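Local coordinates for haloacid dehalogenase-like hydrolase (Bacteroides thetaiotaomicron, PDB 2RBK), which probably acts as a magnesium-dependent phosphatase of the haloacid dehalogenase superfamily, holding a vanadate-type mimic of the phosphoryl-transfer state beside its magnesium ion, at residues A[12-17]-A[50-55]; A[79-84]-A[188-193]; A[104-109]-A[140-145]; A[222-227]-A[256-261]. All blocks are in the same frame, centred on the assembly; numbering follows the deposited sequence.

Interaction 1 (A[12-17]-A[50-55]); sequences TLVSFE and INNLSE
Val14 and Asn52 have the nearest CA atoms across the contact, 7.4 Å apart, and since no hydrogen bond spans the two segments the contact is van der Waals packing of side chains against side chains and against one backbone carbonyl, between a loop and the residues leading into helix 54-58. Val14 has the largest share of it. Its CG1 is anti to the backbone N (chi1 179°), which puts CG2 nearest to residues 50-55, with CG1 just behind at 4.2 Å from Asn52 ND2. CG2 meets Asn52 twice, lying 3.7 Å from the backbone atom Asn52 O and 3.9 Å from Asn52 ND2 in the side-chain amide. These contacts set an apolar branch against polar atoms it cannot bond. The same Val14 CG2 also lies 4.3 Å from Leu53 CD2. Leu13 adds a second apolar touch, its CD1 being 4.3 Å from that same Leu53 CD2, so one methyl of Leu53 serves both loop residues. Leu53 occupies the N-cap position of helix 54-58, and both leucines also rest on Ile41 of strand 38-42, which carries the packing down to the central sheet. Nearby, Thr12 OG1 bonds to Asp8 OD1 and Glu55 makes a salt bridge with Arg20. Asn52 touches Asp10 with its side chain. Segment 12-17 begins at Thr12, the last residue of what appears to be the DxDx(T/V) signature, shared with the magnesium ligands Asp8 and Asp10. The contact packs the loop that follows the first strand, probably the squiggle and flap region of the HAD fold, next to the metal site.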
loop_
_atom_site.group_PDB
_atom_site.type_symbol
_atom_site.label_atom_id
_atom_site.label_comp_id
_atom_site.label_asym_id
_atom_site.label_seq_id
_atom_site.Cartn_x
_atom_site.Cartn_y
_atom_site.Cartn_z
ATOM N N THR A 12 3.281 9.304 -2.317
ATOM C CA THR A 12 3.374 9.154 -3.783
ATOM C C THR A 12 2.270 9.973 -4.448
ATOM O O THR A 12 2.575 10.882 -5.241
ATOM C CB THR A 12 3.335 7.656 -4.132
ATOM O OG1 THR A 12 4.465 7.015 -3.546
ATOM C CG2 THR A 12 3.382 7.481 -5.672
ATOM N N LEU A 13 1.018 9.698 -4.110
ATOM C CA LEU A 13 -0.102 10.567 -4.468
ATOM C C LEU A 13 -0.380 11.617 -3.398
ATOM O O LEU A 13 -0.585 12.757 -3.744
ATOM C CB LEU A 13 -1.398 9.742 -4.701
ATOM C CG LEU A 13 -1.342 8.833 -5.922
ATOM C CD1 LEU A 13 -2.604 7.943 -5.913
ATOM C CD2 LEU A 13 -1.258 9.613 -7.207
ATOM N N VAL A 14 -0.418 11.221 -2.139
ATOM C CA VAL A 14 -0.777 12.092 -1.009
ATOM C C VAL A 14 0.463 12.440 -0.226
ATOM O O VAL A 14 1.181 11.570 0.260
ATOM C CB VAL A 14 -1.823 11.393 -0.107
ATOM C CG1 VAL A 14 -2.171 12.320 1.110
ATOM C CG2 VAL A 14 -3.057 11.045 -0.832
ATOM N N SER A 15 0.715 13.756 -0.088
ATOM C CA SER A 15 1.852 14.247 0.640
ATOM C C SER A 15 1.766 13.975 2.126
ATOM O O SER A 15 0.737 14.278 2.734
ATOM C CB SER A 15 1.918 15.749 0.413
ATOM O OG SER A 15 2.904 16.329 1.258
ATOM N N PHE A 16 2.834 13.516 2.758
ATOM C CA PHE A 16 2.867 13.353 4.199
ATOM C C PHE A 16 2.926 14.718 4.866
ATOM O O PHE A 16 2.526 14.860 6.017
ATOM C CB PHE A 16 4.077 12.539 4.639
ATOM C CG PHE A 16 3.950 11.068 4.457
ATOM C CD1 PHE A 16 3.097 10.320 5.219
ATOM C CD2 PHE A 16 4.705 10.368 3.493
ATOM C CE1 PHE A 16 3.004 8.927 5.069
ATOM C CE2 PHE A 16 4.576 9.023 3.410
ATOM C CZ PHE A 16 3.746 8.243 4.139
ATOM N N GLU A 17 3.465 15.700 4.167
ATOM C CA GLU A 17 3.655 17.038 4.786
ATOM C C GLU A 17 2.377 17.849 4.730
ATOM O O GLU A 17 2.063 18.531 5.719
ATOM C CB GLU A 17 4.915 17.645 4.152
ATOM C CG GLU A 17 6.219 16.876 4.417
ATOM C CD GLU A 17 6.556 15.653 3.596
ATOM O OE1 GLU A 17 6.113 15.410 2.433
ATOM O OE2 GLU A 17 7.329 14.823 4.162
ATOM N N ILE A 50 -8.962 3.918 3.192
ATOM C CA ILE A 50 -8.618 4.775 2.039
ATOM C C ILE A 50 -9.595 5.935 2.052
ATOM O O ILE A 50 -10.650 5.930 1.378
ATOM C CB ILE A 50 -8.607 3.990 0.721
ATOM C CG1 ILE A 50 -7.594 2.880 0.771
ATOM C CG2 ILE A 50 -8.326 4.963 -0.430
ATOM C CD1 ILE A 50 -7.568 1.990 -0.449
ATOM N N ASN A 51 -9.281 6.957 2.840
ATOM C CA ASN A 51 -10.131 8.116 3.104
ATOM C C ASN A 51 -9.502 9.369 2.507
ATOM O O ASN A 51 -9.969 10.463 2.812
ATOM C CB ASN A 51 -10.377 8.301 4.613
ATOM C CG ASN A 51 -9.123 8.783 5.335
ATOM O OD1 ASN A 51 -7.998 8.635 4.870
ATOM N ND2 ASN A 51 -9.278 9.374 6.528
ATOM N N ASN A 52 -8.485 9.221 1.661
ATOM C CA ASN A 52 -7.641 10.366 1.233
ATOM C C ASN A 52 -7.572 10.495 -0.269
ATOM O O ASN A 52 -6.764 11.264 -0.774
ATOM C CB ASN A 52 -6.278 10.241 1.915
ATOM C CG ASN A 52 -5.523 8.971 1.590
ATOM O OD1 ASN A 52 -6.081 8.063 0.920
ATOM N ND2 ASN A 52 -4.315 8.883 2.136
ATOM N N LEU A 53 -8.460 9.788 -1.029
ATOM C CA LEU A 53 -8.457 9.792 -2.448
ATOM C C LEU A 53 -9.692 10.405 -3.080
ATOM O O LEU A 53 -9.916 10.275 -4.285
ATOM C CB LEU A 53 -8.247 8.400 -3.067
ATOM C CG LEU A 53 -6.932 7.726 -2.743
ATOM C CD1 LEU A 53 -6.914 6.386 -3.503
ATOM C CD2 LEU A 53 -5.763 8.603 -3.127
ATOM N N SER A 54 -10.553 11.114 -2.312
ATOM C CA SER A 54 -11.815 11.594 -2.869
ATOM C C SER A 54 -11.646 12.464 -4.091
ATOM O O SER A 54 -12.472 12.425 -4.964
ATOM C CB SER A 54 -12.654 12.307 -1.813
ATOM O OG SER A 54 -12.033 13.460 -1.337
ATOM N N GLU A 55 -10.585 13.239 -4.168
ATOM C CA GLU A 55 -10.430 14.048 -5.371
ATOM C C GLU A 55 -10.347 13.225 -6.657
ATOM O O GLU A 55 -10.923 13.553 -7.722
ATOM C CB GLU A 55 -9.217 14.965 -5.245
ATOM C CG GLU A 55 -9.392 15.942 -4.100
ATOM C CD GLU A 55 -8.083 16.415 -3.552
ATOM O OE1 GLU A 55 -7.217 15.561 -3.291
ATOM O OE2 GLU A 55 -7.898 17.592 -3.335
#

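Interaction 2 (A[79-84]-A[188-193]); sequences VIYKSA and KQKGID. With VN4 (oxido(dioxo)vanadium), chain C.
Tyr81 holds CG anti to its main-chain nitrogen (chi1 174°), and Lys190 does likewise but bends at chi2 (62°), bringing its CE over one face of the tyrosine ring. Lys190 CE stands 3.3 Å from Tyr81 CZ, displaced toward the rim, and 3.5 Å from the ring centroid at 20° from the normal: a CH-pi contact. The ammonium follows, with Lys190 NZ 4.3 Å from the Tyr81 centroid and also over the face, which meets the geometry of a cation-pi interaction. The two side chains run roughly perpendicular to each other. Their polar ends have other partners, since Lys190 NZ forms a salt bridge with Glu194 and Tyr81 OH a hydrogen bond with Asp186. Tyr81 belongs to a classic beta bulge, in which it and Ile80 both face Cys73 on strand 72-75. One end of the same helical segment reaches the active site: the extended Lys188 brings its NZ 3.1 Å from VN4 O3 in a hydrogen bond, and this lysine also bridges to Asp215. The cation-pi pair itself is surface packing of edge strand 78-82 against helix 188-199, which supplies Lys188 to the pocket holding the vanadium group, in keeping with the conserved lysine of HAD active sites.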
loop_
_atom_site.group_PDB
_atom_site.type_symbol
_atom_site.label_atom_id
_atom_site.label_comp_id
_atom_site.label_asym_id
_atom_site.label_seq_id
_atom_site.Cartn_x
_atom_site.Cartn_y
_atom_site.Cartn_z
ATOM N N VAL A 79 -14.187 -8.380 -6.893
ATOM C CA VAL A 79 -12.919 -8.857 -6.312
ATOM C C VAL A 79 -12.246 -9.795 -7.311
ATOM O O VAL A 79 -12.891 -10.762 -7.787
ATOM C CB VAL A 79 -13.156 -9.543 -4.948
ATOM C CG1 VAL A 79 -11.842 -10.119 -4.459
ATOM C CG2 VAL A 79 -13.789 -8.570 -3.950
ATOM N N ILE A 80 -11.021 -9.503 -7.655
ATOM C CA ILE A 80 -10.264 -10.333 -8.608
ATOM C C ILE A 80 -9.255 -11.227 -7.960
ATOM O O ILE A 80 -8.789 -12.194 -8.601
ATOM C CB ILE A 80 -9.661 -9.485 -9.741
ATOM C CG1 ILE A 80 -8.534 -8.563 -9.248
ATOM C CG2 ILE A 80 -10.732 -8.728 -10.508
ATOM C CD1 ILE A 80 -7.733 -7.947 -10.338
ATOM N N TYR A 81 -8.876 -10.957 -6.706
ATOM C CA TYR A 81 -7.916 -11.758 -5.980
ATOM C C TYR A 81 -7.987 -11.369 -4.513
ATOM O O TYR A 81 -8.087 -10.187 -4.194
ATOM C CB TYR A 81 -6.457 -11.572 -6.481
ATOM C CG TYR A 81 -5.472 -12.311 -5.625
ATOM C CD1 TYR A 81 -5.379 -13.697 -5.611
ATOM C CD2 TYR A 81 -4.645 -11.615 -4.751
ATOM C CE1 TYR A 81 -4.510 -14.361 -4.785
ATOM C CE2 TYR A 81 -3.787 -12.277 -3.903
ATOM C CZ TYR A 81 -3.697 -13.659 -3.918
ATOM O OH TYR A 81 -2.826 -14.348 -3.129
ATOM N N LYS A 82 -7.888 -12.347 -3.620
ATOM C CA LYS A 82 -7.716 -12.064 -2.199
ATOM C C LYS A 82 -6.963 -13.227 -1.575
ATOM O O LYS A 82 -6.808 -14.293 -2.190
ATOM C CB LYS A 82 -9.035 -11.809 -1.493
ATOM C CG LYS A 82 -10.138 -12.834 -1.663
ATOM C CD LYS A 82 -11.279 -12.611 -0.693
ATOM C CE LYS A 82 -12.161 -13.825 -0.475
ATOM N NZ LYS A 82 -13.563 -13.603 -0.050
ATOM N N SER A 83 -6.514 -12.993 -0.355
ATOM C CA SER A 83 -5.801 -14.002 0.377
ATOM C C SER A 83 -6.078 -13.857 1.870
ATOM O O SER A 83 -6.681 -12.896 2.300
ATOM C CB SER A 83 -4.268 -13.924 0.135
ATOM O OG SER A 83 -3.773 -12.722 0.662
ATOM N N ALA A 84 -5.602 -14.819 2.632
ATOM C CA ALA A 84 -5.729 -14.792 4.079
ATOM C C ALA A 84 -4.455 -15.407 4.661
ATOM O O ALA A 84 -3.827 -16.295 4.086
ATOM C CB ALA A 84 -6.938 -15.525 4.554
ATOM N N LYS A 188 2.825 -5.894 -3.562
ATOM C CA LYS A 188 2.213 -5.138 -4.664
ATOM C C LYS A 188 2.521 -5.721 -6.034
ATOM O O LYS A 188 1.747 -5.492 -6.974
ATOM C CB LYS A 188 2.595 -3.676 -4.549
ATOM C CG LYS A 188 2.027 -2.967 -3.343
ATOM C CD LYS A 188 2.495 -1.564 -3.217
ATOM C CE LYS A 188 2.057 -0.942 -1.883
ATOM N NZ LYS A 188 2.305 0.528 -1.818
ATOM N N GLN A 189 3.638 -6.407 -6.182
ATOM C CA GLN A 189 3.945 -7.103 -7.449
ATOM C C GLN A 189 2.864 -8.084 -7.831
ATOM O O GLN A 189 2.476 -8.206 -9.009
ATOM C CB GLN A 189 5.304 -7.827 -7.363
ATOM C CG GLN A 189 5.606 -9.007 -8.205
ATOM C CD GLN A 189 7.021 -9.488 -8.125
ATOM O OE1 GLN A 189 7.817 -8.939 -7.352
ATOM N NE2 GLN A 189 7.407 -10.474 -8.955
ATOM N N LYS A 190 2.378 -8.886 -6.850
ATOM C CA LYS A 190 1.242 -9.798 -7.080
ATOM C C LYS A 190 0.041 -9.024 -7.530
ATOM O O LYS A 190 -0.709 -9.441 -8.423
ATOM C CB LYS A 190 0.931 -10.563 -5.775
ATOM C CG LYS A 190 -0.355 -11.390 -5.765
ATOM C CD LYS A 190 -0.385 -12.468 -6.766
ATOM C CE LYS A 190 -1.487 -13.501 -6.421
ATOM N NZ LYS A 190 -1.628 -14.564 -7.465
ATOM N N GLY A 191 -0.208 -7.863 -6.895
ATOM C CA GLY A 191 -1.325 -7.036 -7.288
ATOM C C GLY A 191 -1.238 -6.608 -8.758
ATOM O O GLY A 191 -2.238 -6.670 -9.469
ATOM N N ILE A 192 -0.047 -6.191 -9.193
ATOM C CA ILE A 192 0.107 -5.840 -10.592
ATOM C C ILE A 192 -0.263 -6.991 -11.479
ATOM O O ILE A 192 -0.994 -6.866 -12.446
ATOM C CB ILE A 192 1.554 -5.347 -10.899
ATOM C CG1 ILE A 192 1.745 -3.958 -10.284
ATOM C CG2 ILE A 192 1.808 -5.370 -12.390
ATOM C CD1 ILE A 192 3.116 -3.331 -10.514
ATOM N N ASP A 193 0.245 -8.189 -11.140
ATOM C CA ASP A 193 -0.022 -9.364 -11.968
ATOM C C ASP A 193 -1.516 -9.630 -12.073
ATOM O O ASP A 193 -2.013 -9.969 -13.134
ATOM C CB ASP A 193 0.684 -10.576 -11.384
ATOM C CG ASP A 193 2.184 -10.553 -11.541
ATOM O OD1 ASP A 193 2.668 -9.743 -12.390
ATOM O OD2 ASP A 193 2.823 -11.356 -10.822
HETATM V V VN4 C . 1.218 3.253 0.461
HETATM O O1 VN4 C . -0.245 3.890 -0.012
HETATM O O2 VN4 C . 2.497 4.298 1.069
HETATM O O3 VN4 C . 1.468 1.520 1.017
HETATM O O HOH W 1 0.174 3.226 2.310
#

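Interaction 3 (A[104-109]-A[140-145]); sequences CIFVEE and EEASNK
Strand 104-107, the middle strand of a three-stranded antiparallel sheet, packs here against the end of helix 139-143 in what is probably the alpha/beta cap domain of this Cof-type HAD protein. Two kinds of interaction join them. The apolar one pairs Phe106 with Ala142, whose CA atoms lie 6.6 Å apart. Ala142 CB sits over one face of the Phe106 ring, 3.7 Å from its centroid and 17° off the normal, so this is a CH-pi contact; it is offset toward the rim, and the nearest ring atom is Phe106 CD1 at 3.6 Å. Both residues are buried, and both also touch Cys115 of strand 112-115, while Phe106 reaches Ala94 of helix 87-100 and Met150 of strand 149-152. The ring therefore joins neighbouring strands to two helices. The ionic interaction lies two residues along from Phe106 and three from Ala142, between Glu108 and Lys145. Their side chains cross at about a right angle, and Lys145 CD lies 3.5 Å from Glu108 CD. In the lysine conformer described (a second is modelled), the chain is extended as far as CE and then turns at chi4 (-83°), swinging the ammonium back to the carboxylate. The resulting salt bridge is a hydrogen bond of 2.7 Å from Lys145 NZ to Glu108 OE2, and the nitrogen comes from above the carboxylate plane, 41° out of it.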
loop_
_atom_site.group_PDB
_atom_site.type_symbol
_atom_site.label_atom_id
_atom_site.label_comp_id
_atom_site.label_asym_id
_atom_site.label_seq_id
_atom_site.Cartn_x
_atom_site.Cartn_y
_atom_site.Cartn_z
ATOM N N CYS A 104 -1.457 -3.899 17.552
ATOM C CA CYS A 104 -1.510 -4.542 16.238
ATOM C C CYS A 104 -2.919 -4.379 15.673
ATOM O O CYS A 104 -3.894 -4.589 16.385
ATOM C CB CYS A 104 -1.136 -6.009 16.347
ATOM S SG CYS A 104 -0.884 -6.841 14.756
ATOM N N ILE A 105 -2.982 -3.979 14.412
ATOM C CA ILE A 105 -4.219 -3.898 13.629
ATOM C C ILE A 105 -4.416 -5.212 12.913
ATOM O O ILE A 105 -3.475 -5.836 12.374
ATOM C CB ILE A 105 -4.167 -2.724 12.650
ATOM C CG1 ILE A 105 -4.059 -1.386 13.378
ATOM C CG2 ILE A 105 -5.273 -2.737 11.646
ATOM C CD1 ILE A 105 -3.651 -0.242 12.488
ATOM N N PHE A 106 -5.670 -5.690 12.919
ATOM C CA PHE A 106 -6.073 -6.923 12.232
ATOM C C PHE A 106 -7.153 -6.591 11.249
ATOM O O PHE A 106 -8.216 -6.077 11.660
ATOM C CB PHE A 106 -6.536 -7.997 13.229
ATOM C CG PHE A 106 -5.452 -8.482 14.160
ATOM C CD1 PHE A 106 -5.139 -7.779 15.317
ATOM C CD2 PHE A 106 -4.723 -9.624 13.880
ATOM C CE1 PHE A 106 -4.143 -8.208 16.131
ATOM C CE2 PHE A 106 -3.754 -10.065 14.730
ATOM C CZ PHE A 106 -3.436 -9.336 15.870
ATOM N N VAL A 107 -6.942 -6.854 9.977
ATOM C CA VAL A 107 -7.854 -6.475 8.933
ATOM C C VAL A 107 -8.499 -7.730 8.332
ATOM O O VAL A 107 -7.785 -8.626 7.858
ATOM C CB VAL A 107 -7.165 -5.666 7.794
ATOM C CG1 VAL A 107 -8.263 -5.080 6.937
ATOM C CG2 VAL A 107 -6.220 -4.638 8.320
ATOM N N GLU A 108 -9.811 -7.770 8.347
ATOM C CA GLU A 108 -10.630 -8.787 7.710
ATOM C C GLU A 108 -11.186 -8.189 6.427
ATOM O O GLU A 108 -11.031 -7.013 6.141
ATOM C CB GLU A 108 -11.758 -9.199 8.629
ATOM C CG GLU A 108 -11.289 -9.788 9.957
ATOM C CD GLU A 108 -12.443 -9.840 10.925
ATOM O OE1 GLU A 108 -13.268 -10.747 10.948
ATOM O OE2 GLU A 108 -12.570 -8.865 11.692
ATOM N N GLU A 109 -11.874 -9.019 5.620
ATOM C CA GLU A 109 -12.417 -8.505 4.373
ATOM C C GLU A 109 -13.345 -7.303 4.583
ATOM O O GLU A 109 -13.263 -6.353 3.819
ATOM C CB GLU A 109 -13.158 -9.642 3.663
ATOM C CG GLU A 109 -13.615 -9.203 2.297
ATOM C CD GLU A 109 -14.236 -10.202 1.369
ATOM O OE1 GLU A 109 -14.662 -11.269 1.839
ATOM O OE2 GLU A 109 -14.293 -9.925 0.121
ATOM N N GLU A 140 -7.317 -11.838 21.978
ATOM C CA GLU A 140 -7.938 -13.136 21.898
ATOM C C GLU A 140 -8.924 -13.202 20.746
ATOM O O GLU A 140 -8.914 -14.130 19.912
ATOM C CB GLU A 140 -8.580 -13.543 23.237
ATOM C CG GLU A 140 -9.102 -14.957 23.202
ATOM C CD GLU A 140 -8.028 -16.010 23.271
ATOM O OE1 GLU A 140 -7.570 -16.505 22.217
ATOM O OE2 GLU A 140 -7.662 -16.328 24.445
ATOM N N GLU A 141 -9.789 -12.212 20.696
ATOM C CA GLU A 141 -10.766 -12.233 19.607
ATOM C C GLU A 141 -10.078 -12.095 18.261
ATOM O O GLU A 141 -10.423 -12.777 17.286
ATOM C CB GLU A 141 -11.736 -11.071 19.750
ATOM C CG GLU A 141 -12.818 -11.272 20.695
ATOM C CD GLU A 141 -13.966 -10.272 20.673
ATOM O OE1 GLU A 141 -14.111 -9.464 19.711
ATOM O OE2 GLU A 141 -14.701 -10.279 21.629
ATOM N N ALA A 142 -9.133 -11.183 18.142
ATOM C CA ALA A 142 -8.372 -11.034 16.883
ATOM C C ALA A 142 -7.690 -12.286 16.442
ATOM O O ALA A 142 -7.597 -12.645 15.219
ATOM C CB ALA A 142 -7.348 -9.931 17.084
ATOM N N SER A 143 -7.158 -13.043 17.387
ATOM C CA SER A 143 -6.355 -14.201 17.023
ATOM C C SER A 143 -7.210 -15.271 16.352
ATOM O O SER A 143 -6.608 -16.174 15.747
ATOM C CB SER A 143 -5.717 -14.608 18.364
ATOM O OG SER A 143 -6.574 -15.494 19.066
ATOM N N ASN A 144 -8.515 -15.166 16.430
ATOM C CA ASN A 144 -9.412 -16.146 15.853
ATOM C C ASN A 144 -10.073 -15.729 14.551
ATOM O O ASN A 144 -10.872 -16.520 14.000
ATOM C CB ASN A 144 -10.527 -16.530 16.874
ATOM C CG ASN A 144 -9.842 -17.253 18.047
ATOM O OD1 ASN A 144 -8.975 -18.116 17.758
ATOM N ND2 ASN A 144 -10.278 -16.912 19.242
ATOM N N LYS A 145 -9.831 -14.564 14.042
ATOM C CA LYS A 145 -10.407 -13.990 12.844
ATOM C C LYS A 145 -9.717 -14.536 11.601
ATOM O O LYS A 145 -8.567 -14.902 11.633
ATOM C CB LYS A 145 -10.220 -12.454 12.866
ATOM C CG LYS A 145 -11.031 -11.751 14.015
ATOM C CD LYS A 145 -10.777 -10.253 13.984
ATOM C CE LYS A 145 -11.662 -9.500 14.972
ATOM N NZ LYS A 145 -12.998 -9.254 14.363
#

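Interaction 4 (A[222-227]-A[256-261]); sequences AAIGVA and KHFGII
Phe258 gives up the largest area in this contact, followed by Ile224 and then Val226. Its ring, near the end of helix 250-258, lies against two residues of strand 224-227 that both direct their side chains toward it. Ile224 comes closest, with its CG2 3.5 Å from Phe258 CZ. That methyl is anti to the isoleucine nitrogen because chi1 is -59°, while the other branch runs alongside the ring and brings Ile224 CD1 to 4.1 Å from Phe258 CE2. Val226 adds a lighter touch, its CG2 being 3.9 Å from Phe258 CE1. Both aliphatic methyls approach the ring obliquely, and no hydrogen bond crosses between the segments. Over the centre of one Phe258 face, 3.5 Å above its plane, lies CD2 of His257, whose own ring meets Phe258 CE1 at its edge. Tyr241 extends the cluster, edge-to-face with Phe258 and stacked with His257. Directly after Phe258 the helix closes in a Schellman motif at Gly259, where phi is 78°. The helix end thus packs on one side of the parallel part of the central sheet: strand 224-227 lies between strands 206-210 and 241-242, Met207 of the former also touches Phe258, and Val226 rests on Ala254 of the same helix.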
loop_
_atom_site.group_PDB
_atom_site.type_symbol
_atom_site.label_atom_id
_atom_site.label_comp_id
_atom_site.label_asym_id
_atom_site.label_seq_id
_atom_site.Cartn_x
_atom_site.Cartn_y
_atom_site.Cartn_z
ATOM N N ALA A 222 7.385 -3.839 -12.395
ATOM C CA ALA A 222 6.819 -3.087 -13.497
ATOM C C ALA A 222 7.878 -2.836 -14.564
ATOM O O ALA A 222 9.079 -2.828 -14.292
ATOM C CB ALA A 222 6.246 -1.770 -13.006
ATOM N N ALA A 223 7.445 -2.621 -15.822
ATOM C CA ALA A 223 8.407 -2.339 -16.865
ATOM C C ALA A 223 9.245 -1.111 -16.537
ATOM O O ALA A 223 10.471 -1.074 -16.802
ATOM C CB ALA A 223 7.739 -2.242 -18.232
ATOM N N ILE A 224 8.602 -0.086 -16.012
ATOM C CA ILE A 224 9.235 1.168 -15.620
ATOM C C ILE A 224 8.810 1.446 -14.196
ATOM O O ILE A 224 7.591 1.570 -13.952
ATOM C CB ILE A 224 8.902 2.312 -16.549
ATOM C CG1 ILE A 224 9.339 2.025 -17.999
ATOM C CG2 ILE A 224 9.515 3.613 -16.011
ATOM C CD1 ILE A 224 8.773 2.976 -19.022
ATOM N N GLY A 225 9.748 1.582 -13.292
ATOM C CA GLY A 225 9.478 1.963 -11.903
ATOM C C GLY A 225 9.982 3.379 -11.619
ATOM O O GLY A 225 11.140 3.686 -11.983
ATOM N N VAL A 226 9.151 4.188 -11.036
ATOM C CA VAL A 226 9.457 5.551 -10.696
ATOM C C VAL A 226 9.456 5.731 -9.174
ATOM O O VAL A 226 8.445 5.485 -8.525
ATOM C CB VAL A 226 8.403 6.515 -11.320
ATOM C CG1 VAL A 226 8.658 7.941 -10.838
ATOM C CG2 VAL A 226 8.415 6.389 -12.816
ATOM N N ALA A 227 10.582 6.209 -8.637
ATOM C CA ALA A 227 10.687 6.543 -7.205
ATOM C C ALA A 227 10.530 8.015 -7.001
ATOM O O ALA A 227 11.051 8.841 -7.740
ATOM C CB ALA A 227 12.055 6.130 -6.641
ATOM N N LYS A 256 5.273 13.316 -17.713
ATOM C CA LYS A 256 5.705 14.108 -18.877
ATOM C C LYS A 256 7.013 13.542 -19.462
ATOM O O LYS A 256 7.165 13.447 -20.672
ATOM C CB LYS A 256 5.847 15.583 -18.528
ATOM C CG LYS A 256 4.524 16.265 -18.302
ATOM C CD LYS A 256 4.670 17.681 -17.753
ATOM C CE LYS A 256 3.327 18.426 -17.658
ATOM N NZ LYS A 256 3.534 19.903 -17.269
ATOM N N HIS A 257 7.957 13.212 -18.602
ATOM C CA HIS A 257 9.239 12.687 -19.056
ATOM C C HIS A 257 9.110 11.473 -19.939
ATOM O O HIS A 257 9.831 11.312 -20.928
ATOM C CB HIS A 257 10.096 12.348 -17.818
ATOM C CG HIS A 257 11.296 11.507 -18.178
ATOM N ND1 HIS A 257 12.376 12.032 -18.868
ATOM C CD2 HIS A 257 11.525 10.185 -18.039
ATOM C CE1 HIS A 257 13.250 11.024 -19.075
ATOM N NE2 HIS A 257 12.741 9.925 -18.601
ATOM N N PHE A 258 8.182 10.569 -19.580
ATOM C CA PHE A 258 7.980 9.359 -20.353
ATOM C C PHE A 258 7.038 9.539 -21.542
ATOM O O PHE A 258 6.863 8.639 -22.349
ATOM C CB PHE A 258 7.525 8.211 -19.442
ATOM C CG PHE A 258 8.605 7.721 -18.536
ATOM C CD1 PHE A 258 8.589 7.978 -17.149
ATOM C CD2 PHE A 258 9.663 7.015 -19.051
ATOM C CE1 PHE A 258 9.623 7.539 -16.363
ATOM C CE2 PHE A 258 10.664 6.541 -18.250
ATOM C CZ PHE A 258 10.655 6.813 -16.913
ATOM N N GLY A 259 6.393 10.675 -21.664
ATOM C CA GLY A 259 5.421 10.910 -22.703
ATOM C C GLY A 259 4.080 10.264 -22.434
ATOM O O GLY A 259 3.279 10.070 -23.381
ATOM N N ILE A 260 3.813 9.896 -21.211
ATOM C CA ILE A 260 2.493 9.385 -20.827
ATOM C C ILE A 260 1.449 10.456 -21.117
ATOM O O ILE A 260 0.335 10.181 -21.571
ATOM C CB ILE A 260 2.466 8.953 -19.335
ATOM C CG1 ILE A 260 3.522 7.899 -18.953
ATOM C CG2 ILE A 260 1.077 8.519 -18.921
ATOM C CD1 ILE A 260 3.381 6.619 -19.706
ATOM N N ILE A 261 1.846 11.696 -20.822
ATOM C CA ILE A 261 1.087 12.904 -21.063
ATOM C C ILE A 261 2.038 13.918 -21.658
ATOM O O ILE A 261 3.261 13.661 -21.787
ATOM C CB ILE A 261 0.456 13.454 -19.752
ATOM C CG1 ILE A 261 1.485 13.891 -18.765
ATOM C CG2 ILE A 261 -0.474 12.431 -19.094
ATOM C CD1 ILE A 261 1.020 14.500 -17.479
ATOM O OXT ILE A 261 1.531 15.007 -22.084
#

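Interactions 2 and 4 each include a strand of the eight-stranded central sheet and interaction 1 packs on it through strand 38-42, whereas interaction 3 belongs to the separate three-stranded sheet. Interaction 1 closes first along the chain; interaction 2 then spans a 103-residue excursion within which interaction 3 is nested, and interaction 4 comes last. Interactions 3 and 4 are farthest apart, with centres about 38 Å from each other on opposite sides of the chain's centre. Two direct touches link the set: in one modelled conformer Lys82 of interaction 2 makes a salt bridge with Glu109 of interaction 3, and Ile192 packs on Ala222 of interaction 4. Interaction 2 thus lies where the smaller sheet's layer meets the core.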